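Local coordinates for endoglucanase A (Clostridium longisporum, PDB 6Q1I), which cleaves internal beta-1,4-glucosidic bonds in cellulose, lichenan and cereal beta-glucans, also degrades xylan, and prefers the longer cellooligosaccharides, at residues 97-100 against 101-104; 178-181 against 182-186; 300-303 against 304-308. All coordinates share one frame; numbering follows the deposited sequence.

Interaction 1: residues 97-100 against 101-104; sequences KEVV and DYCI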
loop_
_atom_site.group_PDB
_atom_site.type_symbol
_atom_site.label_atom_id
_atom_site.label_comp_id
_atom_site.label_asym_id
_atom_site.label_seq_id
_atom_site.Cartn_x
_atom_site.Cartn_y
_atom_site.Cartn_z
ATOM N N LYS A 97 -15.943 2.892 4.885
ATOM C CA LYS A 97 -16.626 1.603 4.893
ATOM C C LYS A 97 -17.380 1.353 3.591
ATOM O O LYS A 97 -17.399 0.225 3.090
ATOM C CB LYS A 97 -17.573 1.524 6.093
ATOM C CG LYS A 97 -18.347 0.232 6.171
ATOM C CD LYS A 97 -19.079 0.069 7.486
ATOM C CE LYS A 97 -18.124 -0.378 8.586
ATOM N NZ LYS A 97 -18.847 -0.744 9.840
ATOM N N GLU A 98 -18.034 2.378 3.038
ATOM C CA GLU A 98 -18.757 2.177 1.786
ATOM C C GLU A 98 -17.809 1.786 0.653
ATOM O O GLU A 98 -18.127 0.903 -0.156
ATOM C CB GLU A 98 -19.576 3.423 1.437
ATOM C CG GLU A 98 -20.438 3.287 0.161
ATOM C CD GLU A 98 -21.747 2.492 0.331
ATOM O OE1 GLU A 98 -22.008 1.934 1.409
ATOM O OE2 GLU A 98 -22.531 2.426 -0.644
ATOM N N VAL A 99 -16.638 2.424 0.579
ATOM C CA VAL A 99 -15.677 2.081 -0.469
ATOM C C VAL A 99 -15.105 0.684 -0.238
ATOM O O VAL A 99 -14.971 -0.108 -1.178
ATOM C CB VAL A 99 -14.578 3.157 -0.561
ATOM C CG1 VAL A 99 -13.496 2.742 -1.537
ATOM C CG2 VAL A 99 -15.187 4.493 -0.971
ATOM N N VAL A 100 -14.794 0.347 1.017
ATOM C CA VAL A 100 -14.401 -1.023 1.340
ATOM C C VAL A 100 -15.483 -2.003 0.894
ATOM O O VAL A 100 -15.190 -3.045 0.295
ATOM C CB VAL A 100 -14.097 -1.149 2.845
ATOM C CG1 VAL A 100 -14.003 -2.634 3.267
ATOM C CG2 VAL A 100 -12.824 -0.409 3.208
ATOM N N ASP A 101 -16.754 -1.671 1.151
ATOM C CA ASP A 101 -17.849 -2.566 0.775
ATOM C C ASP A 101 -17.950 -2.763 -0.744
ATOM O O ASP A 101 -18.282 -3.865 -1.200
ATOM C CB ASP A 101 -19.181 -2.063 1.342
ATOM C CG ASP A 101 -19.342 -2.333 2.840
ATOM O OD1 ASP A 101 -18.678 -3.237 3.383
ATOM O OD2 ASP A 101 -20.160 -1.645 3.482
ATOM N N TYR A 102 -17.696 -1.715 -1.546
ATOM C CA TYR A 102 -17.671 -1.909 -2.997
ATOM C C TYR A 102 -16.734 -3.058 -3.350
ATOM O O TYR A 102 -17.041 -3.904 -4.189
ATOM C CB TYR A 102 -17.168 -0.663 -3.743
ATOM C CG TYR A 102 -17.962 0.620 -3.646
ATOM C CD1 TYR A 102 -19.302 0.645 -3.295
ATOM C CD2 TYR A 102 -17.343 1.830 -3.928
ATOM C CE1 TYR A 102 -19.992 1.857 -3.216
ATOM C CE2 TYR A 102 -18.010 3.014 -3.862
ATOM C CZ TYR A 102 -19.324 3.037 -3.503
ATOM O OH TYR A 102 -19.939 4.265 -3.436
ATOM N N CYS A 103 -15.554 -3.059 -2.727
ATOM C CA CYS A 103 -14.500 -4.012 -3.057
ATOM C C CYS A 103 -14.804 -5.395 -2.505
ATOM O O CYS A 103 -14.655 -6.399 -3.212
ATOM C CB CYS A 103 -13.176 -3.506 -2.484
ATOM S SG CYS A 103 -12.622 -1.897 -3.120
ATOM N N ILE A 104 -15.216 -5.471 -1.234
ATOM C CA ILE A 104 -15.519 -6.762 -0.621
ATOM C C ILE A 104 -16.683 -7.422 -1.343
ATOM O O ILE A 104 -16.666 -8.629 -1.598
ATOM C CB ILE A 104 -15.798 -6.607 0.887
ATOM C CG1 ILE A 104 -14.555 -6.110 1.642
ATOM C CG2 ILE A 104 -16.322 -7.923 1.490
ATOM C CD1 ILE A 104 -13.432 -7.108 1.788
HETATM O O HOH W 1 -21.338 0.741 3.683
HETATM O O HOH W 2 -22.448 4.115 -2.648
#
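Asp101, Tyr102 and Ile104 reach back one helical turn, their backbone N atoms bonding to the carbonyl oxygens of Lys97, Glu98 and Val100. The straightest of the three is Ile104 N to Val100 O, 2.9 Å with an N-H...O angle of 170°; Cys103 N holds Val99 O only weakly, at 3.4 Å. The two segments are successive turns of helix 90-105, the crossover between strands 71-74 and 109-113 in the (beta/alpha)8 barrel of this family 5 catalytic domain. Val99, Val100 and Cys103 turn inward onto Ile74 of the first strand, while Cys103 and Ile104 reach Val110 of the second. Val100 and Ile104 run alongside each other, CG1 to CG1 at 3.9 Å. The outer side is mostly polar. Tyr102, beside helix 58-67, folds back along its own helix (chi1 -63°), which sets one ring face over the Glu98 carbonyl oxygen, 3.3 Å from the ring plane and toward the rim. Glu98 CG lies 3.7 Å from Tyr102 CE1, and the bend at chi2 (78°) brings OE2 near the same ring carbon. Asp101 OD1 is taken by the hydroxyl of Tyr149, and Lys97 leads away to the carbonyl of Ala145 and the ring of Phe146. The carboxylates of Glu98 and Asp101 are close for like charges, and one water donating to both Glu98 OE1 and Asp101 OD2 probably eases the repulsion. A second water gives a proton to Glu98 OE2 and also lies in the plane of the Tyr102 ring, at its edge, hydrogen-bonded to the phenol OH at 2.6 Å.

Interaction 2: residues 178-181 against 182-186; sequences RDVV and NKYNA
Asp179 and Lys183 meet through their charged ends, NZ of Lys183 lying 2.9 Å from OD2 of Asp179 in a salt bridge. The ammonium approaches on the syn side, 31° out of the carboxylate plane, at the end of an extended lysine chain; Lys183 has a second deposited conformer, so this bridge may be held only part of the time. OD2 has another partner in the hydroxyl of Tyr125. The other oxygen, OD1, accepts a proton from a water 2.6 Å away, and that water in turn accepts from ND2 of Asn182. The Asn182 amide is satisfied at both ends: ND2 also bonds to the carbonyl of Asp220, and OD1 takes the backbone N of Lys222. Arg178 points away from the next turn, its NE salt-bridged to the carboxylate of Asp220 and its NH1 bound to the carbonyl of Gly172. Both segments belong to helix 175-194, which lies between strands 153-156 and 204-208 on the outside of the (beta/alpha)8 barrel, where regular i to i+4 backbone bonds join the two turns; Asn185 N to Val181 O, 2.9 Å, is one of them. On its buried side Asn185 spans toward the barrel, OD1 meeting Thr157 and ND2 the carbonyl of Pro207. The Tyr184 hydroxyl is hydrogen-bonded to the carbonyl oxygen of Ile122, and the side chain packs against helix 128-145. With CG anti to the carbonyl carbon (chi1 -70°), the ring turns one face to Val180, whose CG1 lies over it toward the rim in a CH-pi contact, 3.5 Å from the ring centroid and 21° off the normal. The fit is tight, with Val180 CG1 only 3.3 Å from Tyr184 CZ.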
loop_
_atom_site.group_PDB
_atom_site.type_symbol
_atom_site.label_atom_id
_atom_site.label_comp_id
_atom_site.label_asym_id
_atom_site.label_seq_id
_atom_site.Cartn_x
_atom_site.Cartn_y
_atom_site.Cartn_z
ATOM N N ARG A 178 14.450 3.204 12.842
ATOM C CA ARG A 178 14.006 1.860 12.465
ATOM C C ARG A 178 13.455 1.104 13.673
ATOM O O ARG A 178 12.451 0.390 13.561
ATOM C CB ARG A 178 15.119 1.091 11.749
ATOM C CG ARG A 178 15.521 1.714 10.412
ATOM C CD ARG A 178 16.517 0.862 9.609
ATOM N NE ARG A 178 17.792 0.660 10.290
ATOM C CZ ARG A 178 18.851 1.462 10.194
ATOM N NH1 ARG A 178 18.843 2.536 9.419
ATOM N NH2 ARG A 178 19.956 1.174 10.873
ATOM N N ASP A 179 14.074 1.278 14.840
ATOM C CA ASP A 179 13.538 0.713 16.076
ATOM C C ASP A 179 12.145 1.268 16.366
ATOM O O ASP A 179 11.208 0.510 16.642
ATOM C CB ASP A 179 14.513 1.028 17.213
ATOM C CG ASP A 179 14.110 0.420 18.542
ATOM O OD1 ASP A 179 13.526 -0.678 18.564
ATOM O OD2 ASP A 179 14.413 1.054 19.578
ATOM N N VAL A 180 11.976 2.591 16.274
ATOM C CA VAL A 180 10.681 3.180 16.608
ATOM C C VAL A 180 9.601 2.754 15.613
ATOM O O VAL A 180 8.454 2.520 16.005
ATOM C CB VAL A 180 10.775 4.704 16.780
ATOM C CG1 VAL A 180 9.393 5.315 17.011
ATOM C CG2 VAL A 180 11.705 5.048 17.951
ATOM N N VAL A 181 9.937 2.617 14.326
ATOM C CA VAL A 181 8.953 2.098 13.374
ATOM C C VAL A 181 8.470 0.717 13.809
ATOM O O VAL A 181 7.273 0.426 13.782
ATOM C CB VAL A 181 9.507 2.095 11.938
ATOM C CG1 VAL A 181 8.595 1.271 11.019
ATOM C CG2 VAL A 181 9.632 3.511 11.424
ATOM N N ASN A 182 9.400 -0.162 14.205
ATOM C CA ASN A 182 8.992 -1.474 14.698
ATOM C C ASN A 182 8.075 -1.351 15.913
ATOM O O ASN A 182 7.103 -2.100 16.042
ATOM C CB ASN A 182 10.213 -2.317 15.078
ATOM C CG ASN A 182 10.934 -2.892 13.879
ATOM O OD1 ASN A 182 10.315 -3.366 12.926
ATOM N ND2 ASN A 182 12.257 -2.893 13.946
ATOM N N LYS A 183 8.374 -0.410 16.812
ATOM C CA LYS A 183 7.555 -0.230 18.009
ATOM C C LYS A 183 6.167 0.308 17.672
ATOM O O LYS A 183 5.177 -0.092 18.291
ATOM C CB LYS A 183 8.284 0.678 19.000
ATOM C CG LYS A 183 9.539 0.011 19.580
ATOM C CD LYS A 183 10.409 0.915 20.458
ATOM C CE LYS A 183 11.431 0.077 21.225
ATOM N NZ LYS A 183 12.569 0.880 21.780
ATOM N N TYR A 184 6.070 1.222 16.704
ATOM C CA TYR A 184 4.762 1.714 16.285
ATOM C C TYR A 184 3.952 0.599 15.626
ATOM O O TYR A 184 2.744 0.478 15.866
ATOM C CB TYR A 184 4.918 2.892 15.325
ATOM C CG TYR A 184 5.433 4.196 15.911
ATOM C CD1 TYR A 184 5.433 4.436 17.280
ATOM C CD2 TYR A 184 5.897 5.204 15.074
ATOM C CE1 TYR A 184 5.891 5.635 17.795
ATOM C CE2 TYR A 184 6.351 6.410 15.583
ATOM C CZ TYR A 184 6.355 6.616 16.945
ATOM O OH TYR A 184 6.820 7.792 17.484
ATOM N N ASN A 185 4.589 -0.195 14.758
ATOM C CA ASN A 185 3.896 -1.325 14.146
ATOM C C ASN A 185 3.372 -2.281 15.214
ATOM O O ASN A 185 2.233 -2.758 15.129
ATOM C CB ASN A 185 4.830 -2.091 13.200
ATOM C CG ASN A 185 5.054 -1.400 11.870
ATOM O OD1 ASN A 185 4.242 -0.591 11.407
ATOM N ND2 ASN A 185 6.151 -1.760 11.216
ATOM N N ALA A 186 4.206 -2.594 16.216
ATOM C CA ALA A 186 3.798 -3.526 17.267
ATOM C C ALA A 186 2.654 -2.951 18.094
ATOM O O ALA A 186 1.745 -3.684 18.501
ATOM C CB ALA A 186 4.991 -3.866 18.163
HETATM O O HOH W 3 13.211 -2.685 16.909
#

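Interaction 3: residues 300-303 against 304-308; sequences AEYY and VTAAQ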
loop_
_atom_site.group_PDB
_atom_site.type_symbol
_atom_site.label_atom_id
_atom_site.label_comp_id
_atom_site.label_asym_id
_atom_site.label_seq_id
_atom_site.Cartn_x
_atom_site.Cartn_y
_atom_site.Cartn_z
ATOM N N ALA A 300 5.928 -4.412 -16.598
ATOM C CA ALA A 300 4.737 -4.823 -15.860
ATOM C C ALA A 300 4.546 -6.335 -15.914
ATOM O O ALA A 300 4.300 -6.976 -14.886
ATOM C CB ALA A 300 3.506 -4.110 -16.428
ATOM N N GLU A 301 4.643 -6.925 -17.105
ATOM C CA GLU A 301 4.429 -8.363 -17.212
ATOM C C GLU A 301 5.521 -9.128 -16.481
ATOM O O GLU A 301 5.241 -10.072 -15.733
ATOM C CB GLU A 301 4.374 -8.827 -18.668
ATOM C CG GLU A 301 4.108 -10.334 -18.728
ATOM C CD GLU A 301 4.125 -10.929 -20.116
ATOM O OE1 GLU A 301 4.224 -10.177 -21.104
ATOM O OE2 GLU A 301 4.027 -12.170 -20.208
ATOM N N TYR A 302 6.777 -8.741 -16.691
ATOM C CA TYR A 302 7.870 -9.489 -16.085
ATOM C C TYR A 302 7.809 -9.392 -14.569
ATOM O O TYR A 302 7.994 -10.391 -13.862
ATOM C CB TYR A 302 9.216 -8.982 -16.596
ATOM C CG TYR A 302 10.327 -9.936 -16.242
ATOM C CD1 TYR A 302 10.680 -10.958 -17.116
ATOM C CD2 TYR A 302 10.992 -9.859 -15.025
ATOM C CE1 TYR A 302 11.667 -11.851 -16.799
ATOM C CE2 TYR A 302 11.992 -10.756 -14.705
ATOM C CZ TYR A 302 12.314 -11.752 -15.597
ATOM O OH TYR A 302 13.299 -12.665 -15.315
ATOM N N TYR A 303 7.534 -8.193 -14.056
ATOM C CA TYR A 303 7.455 -7.973 -12.617
ATOM C C TYR A 303 6.387 -8.854 -11.985
ATOM O O TYR A 303 6.650 -9.553 -11.003
ATOM C CB TYR A 303 7.179 -6.488 -12.383
ATOM C CG TYR A 303 7.396 -5.936 -10.988
ATOM C CD1 TYR A 303 6.742 -6.466 -9.876
ATOM C CD2 TYR A 303 8.200 -4.819 -10.792
ATOM C CE1 TYR A 303 6.915 -5.929 -8.619
ATOM C CE2 TYR A 303 8.365 -4.264 -9.532
ATOM C CZ TYR A 303 7.732 -4.833 -8.448
ATOM O OH TYR A 303 7.886 -4.303 -7.183
ATOM N N VAL A 304 5.170 -8.834 -12.531
ATOM C CA VAL A 304 4.096 -9.631 -11.948
ATOM C C VAL A 304 4.412 -11.119 -12.041
ATOM O O VAL A 304 4.184 -11.868 -11.089
ATOM C CB VAL A 304 2.738 -9.285 -12.587
ATOM C CG1 VAL A 304 1.666 -10.203 -12.052
ATOM C CG2 VAL A 304 2.373 -7.836 -12.318
ATOM N N THR A 305 4.923 -11.578 -13.186
ATOM C CA THR A 305 5.267 -12.993 -13.323
ATOM C C THR A 305 6.316 -13.396 -12.295
ATOM O O THR A 305 6.170 -14.405 -11.602
ATOM C CB THR A 305 5.788 -13.294 -14.734
ATOM O OG1 THR A 305 4.801 -12.962 -15.716
ATOM C CG2 THR A 305 6.120 -14.774 -14.880
ATOM N N ALA A 306 7.373 -12.596 -12.168
ATOM C CA ALA A 306 8.462 -12.929 -11.258
ATOM C C ALA A 306 7.999 -12.900 -9.808
ATOM O O ALA A 306 8.373 -13.761 -9.003
ATOM C CB ALA A 306 9.616 -11.949 -11.462
ATOM N N ALA A 307 7.176 -11.922 -9.453
ATOM C CA ALA A 307 6.679 -11.852 -8.088
ATOM C C ALA A 307 5.734 -13.007 -7.794
ATOM O O ALA A 307 5.836 -13.655 -6.745
ATOM C CB ALA A 307 5.978 -10.523 -7.877
ATOM N N GLN A 308 4.803 -13.283 -8.707
ATOM C CA GLN A 308 3.832 -14.345 -8.467
ATOM C C GLN A 308 4.482 -15.727 -8.449
ATOM O O GLN A 308 4.050 -16.595 -7.680
ATOM C CB GLN A 308 2.696 -14.230 -9.479
ATOM C CG GLN A 308 1.743 -13.088 -9.148
ATOM C CD GLN A 308 0.926 -13.413 -7.925
ATOM O OE1 GLN A 308 -0.041 -14.167 -8.005
ATOM N NE2 GLN A 308 1.342 -12.897 -6.772
#
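Glu301 and Thr305 lie side by side, one turn apart on helix 293-309, in a local contact that is buried as a whole, within the crossover from strand 280-285 to strand 314-318 of the (beta/alpha)8 barrel. The Glu301 carbonyl oxygen accepts the backbone N of Thr305 at 3.0 Å. Thr305 OG1, turned back along the helix by a chi1 of -59°, lies 2.9 Å from the same oxygen, but the carbonyl of Gly352 competes for its one proton. OG1 also receives ND2 of Asn355, which bonds to Glu301 OE2 as well, while OE1 forms a salt bridge with Arg351. This side of the helix is thus tied to helix 343-356.

Tyr302 leans the other way, its hydroxyl bonded to Asp263 of helix 256-275, and its CE2 touches Ala306 CB at 4.2 Å. The backbone bond Ala306 N to Tyr302 O, 2.8 Å, joins the same pair. Tyr303 points to the barrel wall, between helix and strands, where its ring stacks with Phe285 and its OH meets the carbonyl of Ala235; its side chain is about 8 Å from that of Gln284, a changed residue at the nucleophile position by similarity. With small alanines at 306 and 307 and partners for the Glu301 carboxylate, Thr305 OG1 and both tyrosine hydroxyls, the chemistry implies a helix seated closely between its neighbours, its long side chains reaching to helices 256-275 and 343-356 or inward to the barrel wall.

Each interaction joins two successive turns of one barrel helix; the centres lie about 27 to 30 Å apart without contact, so they hold different parts of the same (beta/alpha)8 domain. Interaction 3 is the most buried: its polar groups find partners on helices 256-275 and 343-356 and, for Tyr303, at the carbonyl of Ala235. Interactions 1 and 2 are partly buried, valines inside and charges outside, yet at 97-104 two acidic groups are bridged by water, whereas at 178-186 opposite charges pair directly. Val181 and Tyr303 come within about 9 and 8 Å of the side chains of Gln160 and Gln284, the proton-donor and nucleophile positions by similarity, changed here; interaction 1 lies away from them.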